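Local coordinates for protein cytochrome c, 1 heme-binding site (Geobacter sulfurreducens, PDB 4RLR) that binds one covalently attached heme and probably transfers electrons, as a low-potential monoheme cytochrome essential for accepting electrons from an electrode, at residues G64-R69 with A100-W105; P27-F32 with L54-A59. One frame throughout, in Å; residues are numbered along the deposited sequence.

Contact 1. Residues G64-R69 with A100-W105; sequences GALMRR and AVFKAW. With HEM (protoporphyrin IX containing Fe), chain B.
Leu66 meets Trp105 and Phe102 through a single methyl group. Its CD2 sits 3.8 Å from Trp105 CZ3, in the plane of the indole and at its edge, and lies 4.2 Å from Phe102 CD2 at an oblique angle to the phenyl ring. CG swung away from the backbone N (chi1 180°) carries CD2 to the two rings. The leucine crosses both aromatic side chains at about a right angle, and its other methyl, CD1, reaches the heme methyl CMB at 3.8 Å. Trp105 NE1 is hydrogen-bonded to Thr128 O, which holds the far side of the indole. Helix 92-106 also packs on helix 5-16 through Val101 and Trp105, a pairing of helices resembling that of N- and C-terminal helices in class I cytochromes c. The polar contacts run from helix 65-70 to a heme propionate. Arg69 bends at chi2 (-40°), and its NH1 (3.0 Å) and NH2 (3.1 Å) both hydrogen-bond heme O1D. The NH1 bond to O2D is weak. Heme CGD lies in the guanidinium plane at its edge, while CAA lies 3.5 Å above one face. A leucine in place of Arg69 would probably leave this propionate without the guanidinium charge beside it.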
loop_
_atom_site.group_PDB
_atom_site.type_symbol
_atom_site.label_atom_id
_atom_site.label_comp_id
_atom_site.label_asym_id
_atom_site.label_seq_id
_atom_site.Cartn_x
_atom_site.Cartn_y
_atom_site.Cartn_z
ATOM N N GLY A 64 2.080 -8.357 -2.894
ATOM C CA GLY A 64 1.011 -7.812 -3.706
ATOM C C GLY A 64 -0.110 -7.014 -3.034
ATOM O O GLY A 64 -0.958 -6.464 -3.741
ATOM N N ALA A 65 -0.149 -6.920 -1.704
ATOM C CA ALA A 65 -1.315 -6.297 -1.045
ATOM C C ALA A 65 -1.508 -4.815 -1.384
ATOM O O ALA A 65 -2.633 -4.366 -1.642
ATOM C CB ALA A 65 -1.257 -6.485 0.483
ATOM N N LEU A 66 -0.419 -4.054 -1.389
ATOM C CA LEU A 66 -0.510 -2.638 -1.700
ATOM C C LEU A 66 -0.985 -2.461 -3.130
ATOM O O LEU A 66 -1.778 -1.546 -3.434
ATOM C CB LEU A 66 0.854 -1.989 -1.521
ATOM C CG LEU A 66 0.961 -0.506 -1.803
ATOM C CD1 LEU A 66 0.093 0.261 -0.839
ATOM C CD2 LEU A 66 2.402 -0.077 -1.701
ATOM N N MET A 67 -0.495 -3.338 -4.007
ATOM C CA MET A 67 -0.890 -3.312 -5.416
ATOM C C MET A 67 -2.374 -3.668 -5.566
ATOM O O MET A 67 -3.121 -2.953 -6.252
ATOM C CB MET A 67 0.024 -4.209 -6.267
ATOM C CG MET A 67 1.503 -3.775 -6.278
ATOM S SD MET A 67 2.403 -4.208 -4.728
ATOM C CE MET A 67 3.569 -5.442 -5.312
ATOM N N ARG A 68 -2.823 -4.716 -4.879
ATOM C CA ARG A 68 -4.235 -5.095 -4.892
ATOM C C ARG A 68 -5.161 -3.995 -4.348
ATOM O O ARG A 68 -6.226 -3.751 -4.905
ATOM C CB ARG A 68 -4.467 -6.371 -4.104
ATOM C CG ARG A 68 -3.855 -7.625 -4.751
ATOM C CD ARG A 68 -4.429 -8.855 -4.125
ATOM N NE ARG A 68 -3.910 -9.064 -2.785
ATOM C CZ ARG A 68 -2.686 -9.499 -2.514
ATOM N NH1 ARG A 68 -1.831 -9.768 -3.507
ATOM N NH2 ARG A 68 -2.311 -9.658 -1.251
ATOM N N ARG A 69 -4.771 -3.344 -3.257
ATOM C CA ARG A 69 -5.701 -2.454 -2.593
ATOM C C ARG A 69 -5.742 -1.107 -3.308
ATOM O O ARG A 69 -6.796 -0.447 -3.322
ATOM C CB ARG A 69 -5.368 -2.291 -1.120
ATOM C CG ARG A 69 -5.471 -3.574 -0.275
ATOM C CD ARG A 69 -6.675 -4.453 -0.639
ATOM N NE ARG A 69 -6.867 -5.556 0.310
ATOM C CZ ARG A 69 -7.420 -5.424 1.512
ATOM N NH1 ARG A 69 -7.830 -4.232 1.952
ATOM N NH2 ARG A 69 -7.552 -6.477 2.300
ATOM N N ALA A 100 -0.302 6.719 -10.067
ATOM C CA ALA A 100 0.790 6.613 -11.007
ATOM C C ALA A 100 2.127 6.709 -10.264
ATOM O O ALA A 100 3.084 6.067 -10.658
ATOM C CB ALA A 100 0.670 7.677 -12.109
ATOM N N VAL A 101 2.155 7.477 -9.173
ATOM C CA VAL A 101 3.339 7.610 -8.330
ATOM C C VAL A 101 3.621 6.292 -7.603
ATOM O O VAL A 101 4.777 5.854 -7.526
ATOM C CB VAL A 101 3.173 8.776 -7.320
ATOM C CG1 VAL A 101 4.391 8.940 -6.427
ATOM C CG2 VAL A 101 2.878 10.112 -8.051
ATOM N N PHE A 102 2.583 5.634 -7.098
ATOM C CA PHE A 102 2.786 4.345 -6.442
ATOM C C PHE A 102 3.263 3.260 -7.418
ATOM O O PHE A 102 4.074 2.420 -7.046
ATOM C CB PHE A 102 1.523 3.860 -5.720
ATOM C CG PHE A 102 1.327 4.443 -4.348
ATOM C CD1 PHE A 102 0.658 5.651 -4.187
ATOM C CD2 PHE A 102 1.766 3.776 -3.225
ATOM C CE1 PHE A 102 0.450 6.182 -2.933
ATOM C CE2 PHE A 102 1.567 4.286 -1.961
ATOM C CZ PHE A 102 0.909 5.500 -1.810
ATOM N N LYS A 103 2.776 3.260 -8.658
ATOM C CA LYS A 103 3.219 2.221 -9.617
ATOM C C LYS A 103 4.702 2.397 -9.978
ATOM O O LYS A 103 5.453 1.421 -10.162
ATOM C CB LYS A 103 2.362 2.211 -10.878
ATOM C CG LYS A 103 0.871 1.926 -10.640
ATOM C CD LYS A 103 0.192 1.387 -11.886
ATOM C CE LYS A 103 -1.206 0.839 -11.602
ATOM N NZ LYS A 103 -1.947 0.560 -12.867
ATOM N N ALA A 104 5.134 3.648 -10.071
ATOM C CA ALA A 104 6.544 3.938 -10.343
ATOM C C ALA A 104 7.415 3.507 -9.187
ATOM O O ALA A 104 8.518 3.007 -9.373
ATOM C CB ALA A 104 6.738 5.403 -10.598
ATOM N N TRP A 105 6.928 3.704 -7.977
ATOM C CA TRP A 105 7.724 3.376 -6.814
ATOM C C TRP A 105 7.857 1.863 -6.685
ATOM O O TRP A 105 8.930 1.331 -6.419
ATOM C CB TRP A 105 7.066 3.957 -5.564
ATOM C CG TRP A 105 7.781 3.592 -4.301
ATOM C CD1 TRP A 105 9.071 3.870 -3.991
ATOM C CD2 TRP A 105 7.240 2.883 -3.183
ATOM N NE1 TRP A 105 9.381 3.364 -2.746
ATOM C CE2 TRP A 105 8.268 2.765 -2.223
ATOM C CE3 TRP A 105 5.983 2.343 -2.891
ATOM C CZ2 TRP A 105 8.080 2.129 -0.997
ATOM C CZ3 TRP A 105 5.798 1.718 -1.670
ATOM C CH2 TRP A 105 6.839 1.615 -0.742
HETATM C CHA HEM B . -6.275 -2.044 4.858
HETATM C CHB HEM B . -3.326 0.665 2.154
HETATM C CHC HEM B . -5.982 4.474 3.444
HETATM C CHD HEM B . -8.520 1.902 6.580
HETATM C C1A HEM B . -5.317 -1.632 3.954
HETATM C C2A HEM B . -4.471 -2.527 3.215
HETATM C C3A HEM B . -3.651 -1.791 2.464
HETATM C C4A HEM B . -3.957 -0.407 2.705
HETATM C CMA HEM B . -2.548 -2.287 1.521
HETATM C CAA HEM B . -4.548 -4.059 3.310
HETATM C CBA HEM B . -3.640 -4.658 4.383
HETATM C CGA HEM B . -3.712 -6.170 4.238
HETATM O O1A HEM B . -3.033 -6.761 3.373
HETATM O O2A HEM B . -4.471 -6.792 4.993
HETATM C C1B HEM B . -3.797 1.948 2.287
HETATM C C2B HEM B . -3.274 3.078 1.590
HETATM C C3B HEM B . -4.006 4.137 1.931
HETATM C C4B HEM B . -5.020 3.685 2.853
HETATM C CMB HEM B . -2.057 2.956 0.677
HETATM C CAB HEM B . -3.876 5.583 1.445
HETATM C CBB HEM B . -3.783 5.775 0.104
HETATM C C1C HEM B . -6.857 4.107 4.426
HETATM C C2C HEM B . -7.753 5.026 5.084
HETATM C C3C HEM B . -8.461 4.322 5.984
HETATM C C4C HEM B . -8.040 2.941 5.859
HETATM C CMC HEM B . -7.771 6.546 4.802
HETATM C CAC HEM B . -9.586 4.782 6.955
HETATM C CBC HEM B . -10.450 5.765 6.615
HETATM C C1D HEM B . -8.112 0.607 6.432
HETATM C C2D HEM B . -8.602 -0.469 7.249
HETATM C C3D HEM B . -7.900 -1.714 6.721
HETATM C C4D HEM B . -7.067 -1.246 5.634
HETATM C CMD HEM B . -9.608 -0.340 8.421
HETATM C CAD HEM B . -8.045 -3.153 7.228
HETATM C CBD HEM B . -9.356 -3.762 6.745
HETATM C CGD HEM B . -9.223 -4.026 5.267
HETATM O O1D HEM B . -8.419 -4.879 4.824
HETATM O O2D HEM B . -9.942 -3.359 4.511
HETATM N NA HEM B . -5.004 -0.340 3.604
HETATM N NB HEM B . -4.874 2.341 3.034
HETATM N NC HEM B . -7.081 2.832 4.904
HETATM N ND HEM B . -7.216 0.122 5.492
HETATM FE FE HEM B . -5.971 1.296 4.244
#

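Contact 2. Residues P27-F32 with L54-A59. With ZN (zinc ion), chain D; HEM (protoporphyrin IX containing Fe), chain B.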
loop_
_atom_site.group_PDB
_atom_site.type_symbol
_atom_site.label_atom_id
_atom_site.label_comp_id
_atom_site.label_asym_id
_atom_site.label_seq_id
_atom_site.Cartn_x
_atom_site.Cartn_y
_atom_site.Cartn_z
ATOM N N PRO A 27 0.120 -2.047 15.633
ATOM C CA PRO A 27 1.551 -1.857 15.401
ATOM C C PRO A 27 2.104 -2.707 14.250
ATOM O O PRO A 27 3.122 -2.349 13.678
ATOM C CB PRO A 27 2.199 -2.327 16.706
ATOM C CG PRO A 27 1.092 -2.523 17.673
ATOM C CD PRO A 27 -0.171 -2.638 16.948
ATOM N N GLU A 28 1.435 -3.812 13.935
ATOM C CA GLU A 28 1.897 -4.733 12.913
ATOM C C GLU A 28 0.668 -5.453 12.381
ATOM O O GLU A 28 -0.347 -5.490 13.057
ATOM C CB GLU A 28 2.857 -5.772 13.521
ATOM C CG GLU A 28 4.171 -5.248 14.104
ATOM C CD GLU A 28 5.132 -4.598 13.090
ATOM O OE1 GLU A 28 5.018 -4.839 11.859
ATOM O OE2 GLU A 28 6.020 -3.828 13.545
ATOM N N TYR A 29 0.782 -6.064 11.205
ATOM C CA TYR A 29 -0.316 -6.810 10.589
ATOM C C TYR A 29 -0.957 -7.850 11.523
ATOM O O TYR A 29 -2.171 -7.876 11.694
ATOM C CB TYR A 29 0.153 -7.511 9.318
ATOM C CG TYR A 29 -0.991 -8.221 8.670
ATOM C CD1 TYR A 29 -2.013 -7.492 8.080
ATOM C CD2 TYR A 29 -1.118 -9.605 8.731
ATOM C CE1 TYR A 29 -3.112 -8.112 7.544
ATOM C CE2 TYR A 29 -2.240 -10.253 8.178
ATOM C CZ TYR A 29 -3.227 -9.496 7.585
ATOM O OH TYR A 29 -4.348 -10.088 7.031
ATOM N N HIS A 30 -0.152 -8.716 12.123
ATOM C CA HIS A 30 -0.738 -9.822 12.871
ATOM C C HIS A 30 -1.341 -9.312 14.158
ATOM O O HIS A 30 -2.298 -9.899 14.653
ATOM C CB HIS A 30 0.254 -10.960 13.073
ATOM C CG HIS A 30 0.261 -11.938 11.937
ATOM N ND1 HIS A 30 -0.648 -12.971 11.846
ATOM C CD2 HIS A 30 1.016 -12.009 10.817
ATOM C CE1 HIS A 30 -0.436 -13.652 10.741
ATOM N NE2 HIS A 30 0.568 -13.090 10.097
ATOM N N ALA A 31 -0.836 -8.180 14.645
ATOM C CA ALA A 31 -1.469 -7.485 15.765
ATOM C C ALA A 31 -2.892 -7.090 15.410
ATOM O O ALA A 31 -3.797 -7.272 16.209
ATOM C CB ALA A 31 -0.664 -6.261 16.172
ATOM N N PHE A 32 -3.091 -6.564 14.202
ATOM C CA PHE A 32 -4.441 -6.274 13.698
ATOM C C PHE A 32 -5.281 -7.568 13.574
ATOM O O PHE A 32 -6.363 -7.672 14.149
ATOM C CB PHE A 32 -4.365 -5.525 12.341
ATOM C CG PHE A 32 -5.722 -5.281 11.705
ATOM C CD1 PHE A 32 -6.544 -4.266 12.160
ATOM C CD2 PHE A 32 -6.176 -6.085 10.666
ATOM C CE1 PHE A 32 -7.797 -4.057 11.602
ATOM C CE2 PHE A 32 -7.441 -5.876 10.099
ATOM C CZ PHE A 32 -8.242 -4.854 10.572
ATOM N N LEU A 54 5.684 -0.163 5.344
ATOM C CA LEU A 54 4.944 -0.151 4.075
ATOM C C LEU A 54 5.382 -1.238 3.086
ATOM O O LEU A 54 4.521 -1.906 2.489
ATOM C CB LEU A 54 5.026 1.229 3.410
ATOM C CG LEU A 54 4.153 1.452 2.157
ATOM C CD1 LEU A 54 2.637 1.332 2.385
ATOM C CD2 LEU A 54 4.507 2.808 1.618
ATOM N N ILE A 55 6.692 -1.426 2.926
ATOM C CA ILE A 55 7.201 -2.454 2.002
ATOM C C ILE A 55 6.830 -3.908 2.384
ATOM O O ILE A 55 6.896 -4.810 1.530
ATOM C CB ILE A 55 8.701 -2.305 1.764
ATOM C CG1 ILE A 55 9.514 -2.747 2.985
ATOM C CG2 ILE A 55 9.025 -0.851 1.344
ATOM C CD1 ILE A 55 10.964 -2.980 2.677
ATOM N N PHE A 56 6.407 -4.107 3.642
ATOM C CA PHE A 56 5.805 -5.359 4.120
ATOM C C PHE A 56 4.705 -5.852 3.157
ATOM O O PHE A 56 4.511 -7.077 2.949
ATOM C CB PHE A 56 5.246 -5.127 5.541
ATOM C CG PHE A 56 4.669 -6.353 6.227
ATOM C CD1 PHE A 56 3.347 -6.758 5.980
ATOM C CD2 PHE A 56 5.408 -7.061 7.155
ATOM C CE1 PHE A 56 2.812 -7.847 6.614
ATOM C CE2 PHE A 56 4.865 -8.165 7.796
ATOM C CZ PHE A 56 3.569 -8.551 7.519
ATOM N N TYR A 57 4.021 -4.881 2.558
ATOM C CA TYR A 57 2.844 -5.101 1.724
ATOM C C TYR A 57 3.158 -5.074 0.229
ATOM O O TYR A 57 2.262 -5.016 -0.598
ATOM C CB TYR A 57 1.809 -4.033 2.075
ATOM C CG TYR A 57 1.427 -4.154 3.527
ATOM C CD1 TYR A 57 0.458 -5.072 3.927
ATOM C CD2 TYR A 57 2.075 -3.386 4.520
ATOM C CE1 TYR A 57 0.113 -5.209 5.266
ATOM C CE2 TYR A 57 1.736 -3.520 5.858
ATOM C CZ TYR A 57 0.772 -4.441 6.225
ATOM O OH TYR A 57 0.440 -4.592 7.533
ATOM N N THR A 58 4.429 -5.146 -0.121
ATOM C CA THR A 58 4.801 -5.126 -1.519
ATOM C C THR A 58 5.373 -6.477 -1.940
ATOM O O THR A 58 4.633 -7.264 -2.478
ATOM C CB THR A 58 5.698 -3.938 -1.870
ATOM O OG1 THR A 58 6.930 -4.036 -1.165
ATOM C CG2 THR A 58 4.984 -2.618 -1.530
ATOM N N ALA A 59 6.655 -6.742 -1.721
ATOM C CA ALA A 59 7.234 -8.038 -2.103
ATOM C C ALA A 59 7.049 -9.154 -1.066
ATOM O O ALA A 59 6.851 -10.332 -1.422
ATOM C CB ALA A 59 8.710 -7.872 -2.392
HETATM ZN ZN ZN D . 1.068 -13.637 8.244
HETATM C CHA HEM B . -6.275 -2.044 4.858
HETATM C CHB HEM B . -3.326 0.665 2.154
HETATM C CHC HEM B . -5.982 4.474 3.444
HETATM C CHD HEM B . -8.520 1.902 6.580
HETATM C C1A HEM B . -5.317 -1.632 3.954
HETATM C C2A HEM B . -4.471 -2.527 3.215
HETATM C C3A HEM B . -3.651 -1.791 2.464
HETATM C C4A HEM B . -3.957 -0.407 2.705
HETATM C CMA HEM B . -2.548 -2.287 1.521
HETATM C CAA HEM B . -4.548 -4.059 3.310
HETATM C CBA HEM B . -3.640 -4.658 4.383
HETATM C CGA HEM B . -3.712 -6.170 4.238
HETATM O O1A HEM B . -3.033 -6.761 3.373
HETATM O O2A HEM B . -4.471 -6.792 4.993
HETATM C C1B HEM B . -3.797 1.948 2.287
HETATM C C2B HEM B . -3.274 3.078 1.590
HETATM C C3B HEM B . -4.006 4.137 1.931
HETATM C C4B HEM B . -5.020 3.685 2.853
HETATM C CMB HEM B . -2.057 2.956 0.677
HETATM C CAB HEM B . -3.876 5.583 1.445
HETATM C CBB HEM B . -3.783 5.775 0.104
HETATM C C1C HEM B . -6.857 4.107 4.426
HETATM C C2C HEM B . -7.753 5.026 5.084
HETATM C C3C HEM B . -8.461 4.322 5.984
HETATM C C4C HEM B . -8.040 2.941 5.859
HETATM C CMC HEM B . -7.771 6.546 4.802
HETATM C CAC HEM B . -9.586 4.782 6.955
HETATM C CBC HEM B . -10.450 5.765 6.615
HETATM C C1D HEM B . -8.112 0.607 6.432
HETATM C C2D HEM B . -8.602 -0.469 7.249
HETATM C C3D HEM B . -7.900 -1.714 6.721
HETATM C C4D HEM B . -7.067 -1.246 5.634
HETATM C CMD HEM B . -9.608 -0.340 8.421
HETATM C CAD HEM B . -8.045 -3.153 7.228
HETATM C CBD HEM B . -9.356 -3.762 6.745
HETATM C CGD HEM B . -9.223 -4.026 5.267
HETATM O O1D HEM B . -8.419 -4.879 4.824
HETATM O O2D HEM B . -9.942 -3.359 4.511
HETATM N NA HEM B . -5.004 -0.340 3.604
HETATM N NB HEM B . -4.874 2.341 3.034
HETATM N NC HEM B . -7.081 2.832 4.904
HETATM N ND HEM B . -7.216 0.122 5.492
HETATM FE FE HEM B . -5.971 1.296 4.244
HETATM O O HOH W 1 2.944 -12.824 7.985
#
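The propionate side of the heme pocket is where Tyr29, on helix 29-34, meets Phe56 and Tyr57 of residues 54-59. Tyr29 CB is the common point: Tyr57 OH approaches it at 3.4 Å and Phe56 CE1 at 3.8 Å. CG of Tyr29 is anti to the backbone N (chi1 -178°), which places the ring beside the Tyr57 hydroxyl, and the two tyrosine side chains cross obliquely. Tyr29 CD1 lies at the edge of the Tyr57 ring, near its plane, 4.2 Å from CE1.

Phe56 and Tyr57 are themselves packed together. Phe56 CD1 stands 3.4 Å above the centre of the Tyr57 ring, while Tyr57 CD1 lies in the Phe56 plane at its edge, so Phe56 presents an edge, through CD1, to one face of the phenol. Both tyrosines also touch the same heme propionate chain, Tyr29 CE1 at 3.2 Å from O2A and Tyr57 CE1 at 3.9 Å from CBA; Phe32 CZ meets CAD of the other propionate chain.

On the outer side, His30 NE2 binds a zinc ion at 2.0 Å; a water and one more ligand atom outside the two segments also bind the metal. Tyr29 CD2 lies over one face of the His30 imidazole, offset toward its rim.

No hydrogen bond joins the two segments: Tyr57 OH meets a methylene and aromatic carbons of Tyr29, so the direct contact between them rests on van der Waals packing, while the zinc coordination belongs to His30 and does not bridge the segments.

How the contacts relate
Contact 1 is buried, with all three touching residues enclosed, whereas contact 2 lies farther from the chain centre and is only partly buried. Neither has a hydrogen bond between its own segments, yet both touch the heme: contact 1 gives hydrogen bonds from Arg69 to one propionate, while contact 2 sets aromatic carbons mainly against the other, with Phe32 touching the first chain as well and zinc coordination at its exposed border. Residues 54-59 and 64-69 join the two directly. Gly64 N lies 2.8 Å from Thr58 O and Leu66 N 3.0 Å from Tyr57 O, both probable hydrogen bonds. Packing of Trp105 CH2 on Leu54 CD2 at 3.5 Å extends the apolar interior from helix 92-106 to helix 51-55.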